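Local structure of putative glycyl-glycine endopeptidase lytM (Ruminococcus gnavus, 3NYY) at residues A[150-163]-A[173-185]. The protein is probably a zinc-dependent metalloendopeptidase of the M23 family, many of whose members cut peptide bonds in the cross-links of bacterial cell walls. Sequence-based numbering, arbitrary orientation.
Sequences VTEKGWLEKGGWRI and FYYAHLDSYAELE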
ATOM      1  N   VAL A 150       8.814 -22.920  14.841  1.00 13.77           N
ATOM      2  CA  VAL A 150       8.973 -21.601  15.454  1.00 14.97           C
ATOM      3  C   VAL A 150      10.447 -21.427  15.810  1.00 14.81           C
ATOM      4  O   VAL A 150      10.976 -22.143  16.666  1.00 16.15           O
ATOM      5  CB  VAL A 150       8.118 -21.411  16.737  1.00 13.97           C
ATOM      6  CG1 VAL A 150       8.341 -19.991  17.311  1.00 12.99           C
ATOM      7  CG2 VAL A 150       6.629 -21.674  16.435  1.00 15.18           C
ATOM      8  N   THR A 151      11.105 -20.503  15.128  1.00 13.12           N
ATOM      9  CA  THR A 151      12.536 -20.213  15.230  0.50 12.58           C
ATOM     10  C   THR A 151      12.856 -19.052  16.154  1.00 14.92           C
ATOM     11  O   THR A 151      13.894 -19.057  16.823  1.00 17.82           O
ATOM     12  CB  THR A 151      13.095 -19.881  13.830  0.50 11.19           C
ATOM     13  OG1 THR A 151      12.841 -20.990  12.970  0.50 15.42           O
ATOM     14  CG2 THR A 151      14.595 -19.551  13.856  0.50 15.71           C
ATOM     15  N   GLU A 152      12.002 -18.013  16.118  1.00 14.51           N
ATOM     16  CA  GLU A 152      12.144 -16.885  17.024  0.50 14.86           C
ATOM     17  C   GLU A 152      10.775 -16.464  17.514  1.00 13.11           C
ATOM     18  O   GLU A 152       9.769 -16.580  16.781  1.00 13.33           O
ATOM     19  CB  GLU A 152      12.860 -15.712  16.334  0.50 16.79           C
ATOM     20  CG  GLU A 152      14.356 -15.957  16.129  0.50 20.75           C
ATOM     21  CD  GLU A 152      15.088 -14.807  15.466  0.50 24.33           C
ATOM     22  OE1 GLU A 152      14.571 -14.261  14.473  0.50 25.96           O
ATOM     23  OE2 GLU A 152      16.197 -14.457  15.927  0.50 27.48           O
ATOM     24  N   LYS A 153      10.725 -15.969  18.744  1.00 13.94           N
ATOM     25  CA  LYS A 153       9.485 -15.468  19.323  1.00 13.12           C
ATOM     26  C   LYS A 153       9.823 -14.470  20.405  1.00 14.84           C
ATOM     27  O   LYS A 153      10.494 -14.808  21.389  1.00 17.47           O
ATOM     28  CB  LYS A 153       8.648 -16.579  19.904  1.00 14.48           C
ATOM     29  CG  LYS A 153       7.281 -16.098  20.447  1.00 17.13           C
ATOM     30  CD  LYS A 153       6.708 -17.138  21.390  1.00 19.52           C
ATOM     31  CE  LYS A 153       5.337 -16.693  21.982  1.00 22.25           C
ATOM     32  NZ  LYS A 153       5.072 -17.443  23.234  1.00 20.77           N
ATOM     33  N   GLY A 154       9.395 -13.240  20.211  1.00 12.85           N
ATOM     34  CA  GLY A 154       9.579 -12.206  21.240  1.00 14.44           C
ATOM     35  C   GLY A 154       9.629 -10.823  20.670  1.00 14.55           C
ATOM     36  O   GLY A 154       9.428 -10.614  19.483  1.00 14.83           O
ATOM     37  N   TRP A 155       9.941  -9.866  21.539  1.00 14.71           N
ATOM     38  CA  TRP A 155       9.952  -8.491  21.164  1.00 14.23           C
ATOM     39  C   TRP A 155      11.212  -8.100  20.397  1.00 14.85           C
ATOM     40  O   TRP A 155      12.320  -8.475  20.787  1.00 16.87           O
ATOM     41  CB  TRP A 155       9.945  -7.639  22.445  1.00 14.81           C
ATOM     42  CG  TRP A 155       9.879  -6.165  22.202  1.00 13.34           C
ATOM     43  CD1 TRP A 155      10.914  -5.281  22.255  1.00 16.87           C
ATOM     44  CD2 TRP A 155       8.712  -5.407  21.931  1.00 12.52           C
ATOM     45  NE1 TRP A 155      10.459  -4.010  22.013  1.00 17.32           N
ATOM     46  CE2 TRP A 155       9.102  -4.067  21.802  1.00 17.35           C
ATOM     47  CE3 TRP A 155       7.362  -5.738  21.762  1.00 12.49           C
ATOM     48  CZ2 TRP A 155       8.189  -3.060  21.491  1.00 14.83           C
ATOM     49  CZ3 TRP A 155       6.464  -4.728  21.516  1.00 14.56           C
ATOM     50  CH2 TRP A 155       6.872  -3.422  21.372  1.00 12.86           C
ATOM     51  N   LEU A 156      11.021  -7.278  19.387  1.00 15.15           N
ATOM     52  CA  LEU A 156      12.101  -6.459  18.796  1.00 17.35           C
ATOM     53  C   LEU A 156      11.656  -5.010  18.765  1.00 21.14           C
ATOM     54  O   LEU A 156      10.488  -4.738  18.521  1.00 20.79           O
ATOM     55  CB  LEU A 156      12.454  -6.892  17.368  1.00 18.87           C
ATOM     56  CG  LEU A 156      13.133  -8.209  17.129  1.00 19.27           C
ATOM     57  CD1 LEU A 156      13.351  -8.421  15.591  1.00 16.95           C
ATOM     58  CD2 LEU A 156      14.451  -8.344  17.862  1.00 18.19           C
ATOM     59  N   GLU A 157      12.568  -4.053  19.018  1.00 22.08           N
ATOM     60  CA  GLU A 157      12.184  -2.627  18.985  0.50 23.14           C
ATOM     61  C   GLU A 157      11.479  -2.245  17.676  1.00 22.01           C
ATOM     62  O   GLU A 157      10.451  -1.573  17.700  1.00 26.16           O
ATOM     63  CB  GLU A 157      13.398  -1.685  19.216  0.50 24.96           C
ATOM     64  CG  GLU A 157      13.023  -0.189  19.259  0.50 29.02           C
ATOM     65  CD  GLU A 157      14.181   0.709  19.644  0.50 34.45           C
ATOM     66  OE1 GLU A 157      15.283   0.544  19.079  0.50 43.40           O
ATOM     67  OE2 GLU A 157      13.979   1.591  20.498  0.50 41.94           O
ATOM     68  N   LYS A 158      12.023  -2.690  16.534  1.00 20.49           N
ATOM     69  CA  LYS A 158      11.482  -2.323  15.200  1.00 22.05           C
ATOM     70  C   LYS A 158      10.434  -3.298  14.622  1.00 23.84           C
ATOM     71  O   LYS A 158       9.919  -3.089  13.506  1.00 25.51           O
ATOM     72  CB  LYS A 158      12.590  -2.241  14.159  1.00 23.59           C
ATOM     73  CG  LYS A 158      13.658  -1.176  14.424  1.00 30.17           C
ATOM     74  CD  LYS A 158      14.585  -1.031  13.192  1.00 38.16           C
ATOM     75  CE  LYS A 158      15.726  -0.029  13.408  1.00 44.89           C
ATOM     76  NZ  LYS A 158      17.039  -0.711  13.668  1.00 50.72           N
ATOM     77  N   GLY A 159      10.187  -4.387  15.322  1.00 17.38           N
ATOM     78  CA  GLY A 159       9.153  -5.329  14.914  1.00 14.07           C
ATOM     79  C   GLY A 159       8.059  -5.551  15.955  1.00 13.82           C
ATOM     80  O   GLY A 159       7.138  -6.323  15.736  1.00 14.00           O
ATOM     81  N   GLY A 160       8.133  -4.865  17.094  1.00 14.70           N
ATOM     82  CA  GLY A 160       7.190  -5.208  18.191  1.00 13.28           C
ATOM     83  C   GLY A 160       7.208  -6.676  18.542  1.00 13.29           C
ATOM     84  O   GLY A 160       8.258  -7.334  18.565  1.00 12.71           O
ATOM     85  N   TRP A 161       6.022  -7.220  18.814  1.00 11.19           N
ATOM     86  CA  TRP A 161       5.885  -8.653  19.071  1.00 11.23           C
ATOM     87  C   TRP A 161       5.938  -9.346  17.709  1.00 12.80           C
ATOM     88  O   TRP A 161       5.036  -9.180  16.854  1.00 14.04           O
ATOM     89  CB  TRP A 161       4.555  -8.995  19.737  1.00 10.65           C
ATOM     90  CG  TRP A 161       4.412  -8.371  21.068  1.00 13.62           C
ATOM     91  CD1 TRP A 161       3.501  -7.391  21.436  1.00 14.14           C
ATOM     92  CD2 TRP A 161       5.252  -8.589  22.200  1.00 11.95           C
ATOM     93  NE1 TRP A 161       3.705  -7.049  22.758  1.00 13.74           N
ATOM     94  CE2 TRP A 161       4.768  -7.773  23.244  1.00 12.91           C
ATOM     95  CE3 TRP A 161       6.351  -9.456  22.467  1.00 11.69           C
ATOM     96  CZ2 TRP A 161       5.376  -7.742  24.496  1.00 13.69           C
ATOM     97  CZ3 TRP A 161       6.935  -9.434  23.718  1.00 14.66           C
ATOM     98  CH2 TRP A 161       6.425  -8.616  24.729  1.00 15.56           C
ATOM     99  N   ARG A 162       7.013 -10.085  17.486  1.00 12.36           N
ATOM    100  CA  ARG A 162       7.205 -10.802  16.263  1.00  9.30           C
ATOM    101  C   ARG A 162       7.412 -12.277  16.521  1.00 11.07           C
ATOM    102  O   ARG A 162       7.756 -12.719  17.624  1.00 11.10           O
ATOM    103  CB  ARG A 162       8.356 -10.218  15.409  1.00 11.40           C
ATOM    104  CG  ARG A 162       9.782 -10.241  15.969  1.00 12.82           C
ATOM    105  CD  ARG A 162      10.401 -11.631  15.818  1.00 11.40           C
ATOM    106  NE  ARG A 162      11.850 -11.713  15.952  1.00 14.17           N
ATOM    107  CZ  ARG A 162      12.506 -11.825  17.101  1.00 16.43           C
ATOM    108  NH1 ARG A 162      11.863 -11.839  18.285  1.00 17.58           N
ATOM    109  NH2 ARG A 162      13.834 -11.889  17.075  1.00 17.85           N
ATOM    110  N   ILE A 163       7.154 -13.029  15.477  1.00 10.00           N
ATOM    111  CA  ILE A 163       7.380 -14.463  15.497  1.00  9.42           C
ATOM    112  C   ILE A 163       7.970 -14.832  14.148  1.00 11.21           C
ATOM    113  O   ILE A 163       7.563 -14.287  13.120  1.00 11.12           O
ATOM    114  CB  ILE A 163       6.075 -15.255  15.859  1.00 11.83           C
ATOM    115  CG1 ILE A 163       6.381 -16.732  16.134  1.00 11.30           C
ATOM    116  CG2 ILE A 163       4.962 -15.040  14.841  1.00 13.88           C
ATOM    117  CD1 ILE A 163       5.210 -17.462  16.820  1.00 14.63           C
ATOM    118  N   PHE A 173       9.993 -17.061   7.518  1.00 10.04           N
ATOM    119  CA  PHE A 173       8.833 -16.185   7.404  1.00  9.47           C
ATOM    120  C   PHE A 173       8.687 -15.393   8.686  1.00  9.60           C
ATOM    121  O   PHE A 173       8.591 -15.966   9.768  1.00 11.13           O
ATOM    122  CB  PHE A 173       7.588 -17.036   7.113  1.00  9.51           C
ATOM    123  CG  PHE A 173       7.542 -17.539   5.698  1.00 10.39           C
ATOM    124  CD1 PHE A 173       8.355 -18.573   5.251  1.00 13.38           C
ATOM    125  CD2 PHE A 173       6.692 -16.923   4.792  1.00  9.48           C
ATOM    126  CE1 PHE A 173       8.318 -18.961   3.893  1.00 14.22           C
ATOM    127  CE2 PHE A 173       6.627 -17.309   3.486  1.00 13.70           C
ATOM    128  CZ  PHE A 173       7.450 -18.330   3.017  1.00 11.68           C
ATOM    129  N   TYR A 174       8.656 -14.064   8.553  1.00 10.40           N
ATOM    130  CA  TYR A 174       8.708 -13.137   9.654  1.00 10.18           C
ATOM    131  C   TYR A 174       7.412 -12.398   9.779  1.00 11.74           C
ATOM    132  O   TYR A 174       6.992 -11.793   8.809  1.00 10.98           O
ATOM    133  CB  TYR A 174       9.864 -12.161   9.362  1.00 12.99           C
ATOM    134  CG  TYR A 174      10.071 -11.009  10.325  1.00  9.25           C
ATOM    135  CD1 TYR A 174      10.491 -11.233  11.632  1.00 12.81           C
ATOM    136  CD2 TYR A 174       9.880  -9.696   9.926  1.00 12.33           C
ATOM    137  CE1 TYR A 174      10.703 -10.148  12.484  1.00 12.45           C
ATOM    138  CE2 TYR A 174      10.119  -8.644  10.775  1.00 11.87           C
ATOM    139  CZ  TYR A 174      10.536  -8.874  12.053  1.00 13.10           C
ATOM    140  OH  TYR A 174      10.754  -7.814  12.935  1.00 14.64           O
ATOM    141  N   TYR A 175       6.790 -12.460  10.963  1.00 10.19           N
ATOM    142  CA  TYR A 175       5.464 -11.866  11.206  1.00 10.34           C
ATOM    143  C   TYR A 175       5.627 -10.897  12.359  1.00  9.73           C
ATOM    144  O   TYR A 175       5.970 -11.303  13.478  1.00 10.14           O
ATOM    145  CB  TYR A 175       4.438 -12.932  11.563  1.00 10.83           C
ATOM    146  CG  TYR A 175       4.278 -14.039  10.539  1.00  9.24           C
ATOM    147  CD1 TYR A 175       5.191 -15.101  10.491  1.00 12.03           C
ATOM    148  CD2 TYR A 175       3.172 -14.082   9.694  1.00  9.03           C
ATOM    149  CE1 TYR A 175       5.060 -16.147   9.579  1.00  7.74           C
ATOM    150  CE2 TYR A 175       3.020 -15.114   8.790  1.00 12.07           C
ATOM    151  CZ  TYR A 175       3.968 -16.148   8.712  1.00  8.27           C
ATOM    152  OH  TYR A 175       3.795 -17.148   7.737  1.00  9.97           O
ATOM    153  N   ALA A 176       5.370  -9.614  12.116  1.00  9.70           N
ATOM    154  CA  ALA A 176       5.669  -8.550  13.079  1.00  9.93           C
ATOM    155  C   ALA A 176       4.491  -7.609  13.389  1.00 10.07           C
ATOM    156  O   ALA A 176       3.465  -7.576  12.689  1.00 11.00           O
ATOM    157  CB  ALA A 176       6.895  -7.731  12.608  1.00 11.84           C
ATOM    158  N   HIS A 177       4.651  -6.923  14.528  1.00 10.68           N
ATOM    159  CA  HIS A 177       3.711  -5.937  15.106  1.00 11.98           C
ATOM    160  C   HIS A 177       2.451  -6.549  15.691  1.00 11.14           C
ATOM    161  O   HIS A 177       1.456  -5.821  15.891  1.00 11.90           O
ATOM    162  CB  HIS A 177       3.380  -4.823  14.108  1.00 12.78           C
ATOM    163  CG  HIS A 177       4.591  -4.200  13.507  1.00 13.79           C
ATOM    164  ND1 HIS A 177       5.554  -3.583  14.274  1.00 15.13           N
ATOM    165  CD2 HIS A 177       5.052  -4.175  12.234  1.00 15.61           C
ATOM    166  CE1 HIS A 177       6.549  -3.183  13.494  1.00 17.84           C
ATOM    167  NE2 HIS A 177       6.273  -3.537  12.254  1.00 15.16           N
ATOM    168  N   LEU A 178       2.510  -7.852  16.015  1.00 10.44           N
ATOM    169  CA  LEU A 178       1.377  -8.580  16.576  1.00  9.74           C
ATOM    170  C   LEU A 178       0.921  -7.956  17.924  1.00 11.31           C
ATOM    171  O   LEU A 178       1.746  -7.457  18.724  1.00 12.36           O
ATOM    172  CB  LEU A 178       1.709 -10.067  16.811  1.00 10.96           C
ATOM    173  CG  LEU A 178       2.156 -10.867  15.577  1.00  9.67           C
ATOM    174  CD1 LEU A 178       2.641 -12.288  16.041  1.00 11.75           C
ATOM    175  CD2 LEU A 178       1.007 -10.984  14.585  1.00 13.44           C
ATOM    176  N   ASP A 179      -0.366  -8.078  18.209  1.00 10.94           N
ATOM    177  CA  ASP A 179      -0.903  -7.609  19.490  1.00 11.95           C
ATOM    178  C   ASP A 179      -0.698  -8.689  20.528  1.00 12.86           C
ATOM    179  O   ASP A 179      -0.539  -8.415  21.737  1.00 13.41           O
ATOM    180  CB  ASP A 179      -2.394  -7.295  19.346  1.00 13.36           C
ATOM    181  CG  ASP A 179      -2.977  -6.653  20.594  1.00 17.21           C
ATOM    182  OD1 ASP A 179      -2.493  -5.548  20.956  1.00 17.74           O
ATOM    183  OD2 ASP A 179      -3.911  -7.266  21.203  1.00 19.17           O
ATOM    184  N   SER A 180      -0.723  -9.937  20.082  1.00 13.30           N
ATOM    185  CA  SER A 180      -0.544 -11.063  20.967  1.00 10.64           C
ATOM    186  C   SER A 180      -0.163 -12.289  20.172  1.00 11.58           C
ATOM    187  O   SER A 180      -0.304 -12.306  18.925  1.00 12.00           O
ATOM    188  CB  SER A 180      -1.846 -11.331  21.717  1.00 14.99           C
ATOM    189  OG  SER A 180      -2.827 -11.875  20.863  1.00 14.45           O
ATOM    190  N   TYR A 181       0.288 -13.322  20.892  1.00 13.34           N
ATOM    191  CA  TYR A 181       0.677 -14.601  20.308  1.00 12.72           C
ATOM    192  C   TYR A 181      -0.312 -15.735  20.579  1.00 13.31           C
ATOM    193  O   TYR A 181      -1.019 -15.741  21.616  1.00 12.84           O
ATOM    194  CB  TYR A 181       1.980 -15.040  20.890  1.00 13.81           C
ATOM    195  CG  TYR A 181       3.178 -14.154  20.613  1.00  9.24           C
ATOM    196  CD1 TYR A 181       3.668 -13.975  19.352  1.00 10.91           C
ATOM    197  CD2 TYR A 181       3.873 -13.578  21.641  1.00 11.91           C
ATOM    198  CE1 TYR A 181       4.786 -13.232  19.135  1.00 11.06           C
ATOM    199  CE2 TYR A 181       5.008 -12.824  21.430  1.00 12.98           C
ATOM    200  CZ  TYR A 181       5.471 -12.638  20.171  1.00 10.94           C
ATOM    201  OH  TYR A 181       6.640 -11.887  19.982  1.00 10.77           O
ATOM    202  N   ALA A 182      -0.302 -16.708  19.670  1.00 12.63           N
ATOM    203  CA  ALA A 182      -0.904 -18.010  19.912  1.00 14.96           C
ATOM    204  C   ALA A 182      -0.047 -18.734  20.951  1.00 15.98           C
ATOM    205  O   ALA A 182       1.065 -18.268  21.270  1.00 14.76           O
ATOM    206  CB  ALA A 182      -0.980 -18.779  18.608  1.00 13.49           C
ATOM    207  N   GLU A 183      -0.525 -19.876  21.479  1.00 16.94           N
ATOM    208  CA  GLU A 183       0.230 -20.663  22.473  0.50 18.69           C
ATOM    209  C   GLU A 183       1.315 -21.458  21.789  1.00 20.07           C
ATOM    210  O   GLU A 183       1.123 -22.620  21.443  1.00 22.22           O
ATOM    211  CB  GLU A 183      -0.688 -21.613  23.238  0.50 20.83           C
ATOM    212  CG  GLU A 183      -1.566 -20.878  24.157  0.50 20.69           C
ATOM    213  CD  GLU A 183      -2.372 -21.774  25.075  0.50 27.12           C
ATOM    214  OE1 GLU A 183      -2.155 -23.010  25.096  0.50 26.67           O
ATOM    215  OE2 GLU A 183      -3.216 -21.219  25.779  0.50 28.06           O
ATOM    216  N   LEU A 184       2.448 -20.806  21.557  1.00 16.46           N
ATOM    217  CA  LEU A 184       3.562 -21.368  20.809  1.00 17.43           C
ATOM    218  C   LEU A 184       4.875 -20.954  21.470  1.00 18.86           C
ATOM    219  O   LEU A 184       5.000 -19.841  22.019  1.00 20.81           O
ATOM    220  CB  LEU A 184       3.572 -20.875  19.353  1.00 17.05           C
ATOM    221  CG  LEU A 184       2.412 -21.283  18.473  1.00 16.33           C
ATOM    222  CD1 LEU A 184       2.417 -20.432  17.185  1.00 17.99           C
ATOM    223  CD2 LEU A 184       2.441 -22.758  18.135  1.00 21.21           C
ATOM    224  N   GLU A 185       5.840 -21.860  21.414  1.00 19.16           N
ATOM    225  CA  GLU A 185       7.170 -21.588  21.915  1.00 20.57           C
ATOM    226  C   GLU A 185       8.167 -21.965  20.855  1.00 19.57           C
ATOM    227  O   GLU A 185       7.868 -22.784  19.977  1.00 18.41           O
ATOM    228  CB  GLU A 185       7.487 -22.438  23.138  1.00 22.82           C
ATOM    229  CG  GLU A 185       6.496 -22.253  24.269  1.00 32.47           C
ATOM    230  CD  GLU A 185       7.068 -22.693  25.602  1.00 49.66           C
ATOM    231  OE1 GLU A 185       8.058 -22.074  26.053  1.00 56.88           O
ATOM    232  OE2 GLU A 185       6.532 -23.653  26.187  1.00 61.14           O
TER
HETATM  233  O   HOH W   1      10.713  -5.482  11.740  1.00 19.40           O
HETATM  234  O   HOH W   2       8.537  -3.851  10.602  1.00 32.85           O
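Y181 drives its ring into the bend of 150-163, where its hydroxyl donates to R162 O (OH to O 2.7 Å) from above the carbonyl plane. The same oxygen also accepts from G154 N, so two donors grip it. The ring of Y181 meets W161 CE3 through CE2, at 3.8 Å, and takes K153 over one face, CE lying 3.8 Å from the ring centroid. Were Y181 an alanine, R162 O would probably keep only the G154 N donor and K153 would lose the ring face beneath its CE. Behind the ring packing is close: I163 and Y175 exchange two backbone hydrogen bonds, I163 N to Y175 O and Y175 N to I163 O, both 2.9 Å, and I163 CG2 sits 3.8 Å from L178 CD1. K153 and the exposed E185 form the looser, solvent-facing side. There K153, extended beyond CG, reaches L184 O with NZ (2.7 Å), almost in line with the carbonyl bond, while buried V150 rests CB against E185 O. At the other end one water links K158 O to Y174 OH; a second, held only weakly by K158 O, meets H177 NE2, whose ND1 bonds S202 O. The hairpin 162-166/172-178 thus brings H177 beside H216 and H218, consistent with the metal-dependent active-site groove of M23 peptidases.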